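Long-range contact in chitin deacetylase (PDB 5ZNT), which removes the N-acetyl groups from N-acetylglucosamine residues of chitin, a zinc-dependent hydrolysis that yields chitosan and acetate: residues R64-G69 with V298-M303. Numbering follows the deposited sequence.
Sequences RKNPNG and VYFVTM
Asn66 grips both backbone polar atoms of Phe300 with its one amide group. Its OD1 accepts from Phe300 N at 2.8 Å, with a nearly straight N-H...O angle of 161° but with the donor tilted from the carbonyl plane, while its ND2 donates a hydrogen bond to Phe300 O at 2.9 Å, that oxygen lying close to the amide plane although ND2 itself stands above the carbonyl plane of Phe300. With CG anti to its own carbonyl carbon and beside the backbone N, the amide reaches the strand like a neighbouring backbone, and the paired bonds fix which way round it sits. OD1 also meets the edge of the Phe300 ring, near its plane. Packing is tight next to it, where Pro67 lies over one face of Tyr299: Pro67 CD is 3.6 Å from the Tyr299 ring centroid, only 5° off the ring normal, a CH-pi contact, and the same CD comes within 3.0 Å of Val298 O. Strand 298-300 belongs to the parallel sheet of the distorted (beta/alpha) barrel of the CE4 catalytic domain, bonded through its backbone to strand 38-45; residues 66-69 form a type I beta turn, closed by Gly69 N to Asn66 O, in the loop between helix 53-59 and strand 75-78. Asn68 brings its amide to the ring edge, CG 3.7 Å from Tyr299 CE2 with the planes 85° apart, while its OD1 bonds to Cys70 N. A leucine in place of Tyr299 would probably deprive Pro67 of its flat aromatic partner and leave a gap beside Asn68. By contrast with the buried Asn66 and Tyr299, Pro67 stays partly exposed at the margin of the contact, and the turn ends at the exposed Gly69.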
loop_
_atom_site.group_PDB
_atom_site.type_symbol
_atom_site.label_atom_id
_atom_site.label_comp_id
_atom_site.label_asym_id
_atom_site.label_seq_id
_atom_site.Cartn_x
_atom_site.Cartn_y
_atom_site.Cartn_z
ATOM N N ARG A 64 -0.430 20.120 3.788
ATOM C CA ARG A 64 -1.181 19.219 4.658
ATOM C C ARG A 64 -0.164 18.501 5.536
ATOM O O ARG A 64 0.701 17.786 5.025
ATOM C CB ARG A 64 -2.020 18.239 3.835
ATOM C CG ARG A 64 -3.000 18.953 2.893
ATOM C CD ARG A 64 -3.937 18.034 2.099
ATOM N NE ARG A 64 -5.125 18.798 1.708
ATOM C CZ ARG A 64 -5.324 19.344 0.515
ATOM N NH1 ARG A 64 -4.436 19.162 -0.476
ATOM N NH2 ARG A 64 -6.435 20.051 0.312
ATOM N N LYS A 65 -0.236 18.732 6.849
ATOM C CA LYS A 65 0.785 18.261 7.777
ATOM C C LYS A 65 0.152 17.420 8.869
ATOM O O LYS A 65 -0.934 17.742 9.350
ATOM C CB LYS A 65 1.535 19.427 8.446
ATOM C CG LYS A 65 1.958 20.527 7.514
ATOM C CD LYS A 65 3.365 20.318 7.030
ATOM C CE LYS A 65 3.880 21.570 6.323
ATOM N NZ LYS A 65 5.056 21.208 5.533
ATOM N N ASN A 66 0.850 16.358 9.263
ATOM C CA ASN A 66 0.477 15.542 10.412
ATOM C C ASN A 66 0.736 16.318 11.707
ATOM O O ASN A 66 1.369 17.369 11.684
ATOM C CB ASN A 66 1.284 14.252 10.408
ATOM C CG ASN A 66 0.751 13.245 9.413
ATOM O OD1 ASN A 66 -0.459 13.145 9.208
ATOM N ND2 ASN A 66 1.646 12.486 8.811
ATOM N N PRO A 67 0.275 15.809 12.857
ATOM C CA PRO A 67 0.493 16.546 14.122
ATOM C C PRO A 67 1.957 16.726 14.489
ATOM O O PRO A 67 2.251 17.557 15.360
ATOM C CB PRO A 67 -0.238 15.687 15.163
ATOM C CG PRO A 67 -1.301 14.968 14.380
ATOM C CD PRO A 67 -0.645 14.673 13.044
ATOM N N ASN A 68 2.883 15.998 13.855
ATOM C CA ASN A 68 4.312 16.187 14.074
ATOM C C ASN A 68 4.897 17.290 13.207
ATOM O O ASN A 68 6.120 17.449 13.179
ATOM C CB ASN A 68 5.074 14.874 13.818
ATOM C CG ASN A 68 4.918 14.376 12.391
ATOM O OD1 ASN A 68 4.251 15.003 11.567
ATOM N ND2 ASN A 68 5.542 13.246 12.089
ATOM N N GLY A 69 4.066 18.023 12.470
ATOM C CA GLY A 69 4.560 19.059 11.593
ATOM C C GLY A 69 5.036 18.595 10.223
ATOM O O GLY A 69 5.417 19.441 9.407
ATOM N N VAL A 298 -4.277 12.001 14.804
ATOM C CA VAL A 298 -4.465 11.276 13.546
ATOM C C VAL A 298 -3.247 11.549 12.663
ATOM O O VAL A 298 -2.887 12.711 12.447
ATOM C CB VAL A 298 -5.768 11.694 12.836
ATOM C CG1 VAL A 298 -5.831 11.135 11.389
ATOM C CG2 VAL A 298 -7.001 11.233 13.631
ATOM N N TYR A 299 -2.620 10.488 12.158
ATOM C CA TYR A 299 -1.440 10.587 11.295
ATOM C C TYR A 299 -1.687 9.852 9.977
ATOM O O TYR A 299 -2.042 8.669 9.983
ATOM C CB TYR A 299 -0.208 9.968 11.958
ATOM C CG TYR A 299 0.439 10.828 13.014
ATOM C CD1 TYR A 299 -0.145 10.969 14.278
ATOM C CD2 TYR A 299 1.643 11.479 12.762
ATOM C CE1 TYR A 299 0.460 11.754 15.268
ATOM C CE2 TYR A 299 2.253 12.257 13.739
ATOM C CZ TYR A 299 1.654 12.387 14.983
ATOM O OH TYR A 299 2.272 13.153 15.941
ATOM N N PHE A 300 -1.459 10.546 8.859
ATOM C CA PHE A 300 -1.432 9.924 7.531
ATOM C C PHE A 300 -0.001 9.501 7.257
ATOM O O PHE A 300 0.878 10.353 7.077
ATOM C CB PHE A 300 -1.925 10.903 6.470
ATOM C CG PHE A 300 -3.368 11.284 6.628
ATOM C CD1 PHE A 300 -3.742 12.253 7.546
ATOM C CD2 PHE A 300 -4.354 10.674 5.859
ATOM C CE1 PHE A 300 -5.074 12.601 7.705
ATOM C CE2 PHE A 300 -5.691 11.041 5.997
ATOM C CZ PHE A 300 -6.049 11.990 6.930
ATOM N N VAL A 301 0.241 8.186 7.253
ATOM C CA VAL A 301 1.578 7.621 7.190
ATOM C C VAL A 301 1.664 6.565 6.085
ATOM O O VAL A 301 0.652 6.056 5.588
ATOM C CB VAL A 301 1.981 7.003 8.551
ATOM C CG1 VAL A 301 2.070 8.101 9.643
ATOM C CG2 VAL A 301 0.969 5.944 8.949
ATOM N N THR A 302 2.898 6.217 5.724
ATOM C CA THR A 302 3.120 5.125 4.784
ATOM C C THR A 302 2.884 3.778 5.461
ATOM O O THR A 302 2.809 3.666 6.689
ATOM C CB THR A 302 4.539 5.158 4.230
ATOM O OG1 THR A 302 5.460 4.787 5.261
ATOM C CG2 THR A 302 4.904 6.554 3.722
ATOM N N MET A 303 2.826 2.729 4.640
ATOM C CA MET A 303 2.683 1.378 5.183
ATOM C C MET A 303 3.892 0.987 6.013
ATOM O O MET A 303 3.756 0.394 7.088
ATOM C CB MET A 303 2.494 0.373 4.053
ATOM C CG MET A 303 1.403 0.739 3.109
ATOM S SD MET A 303 -0.146 0.219 3.809
ATOM C CE MET A 303 -0.510 -1.080 2.728
#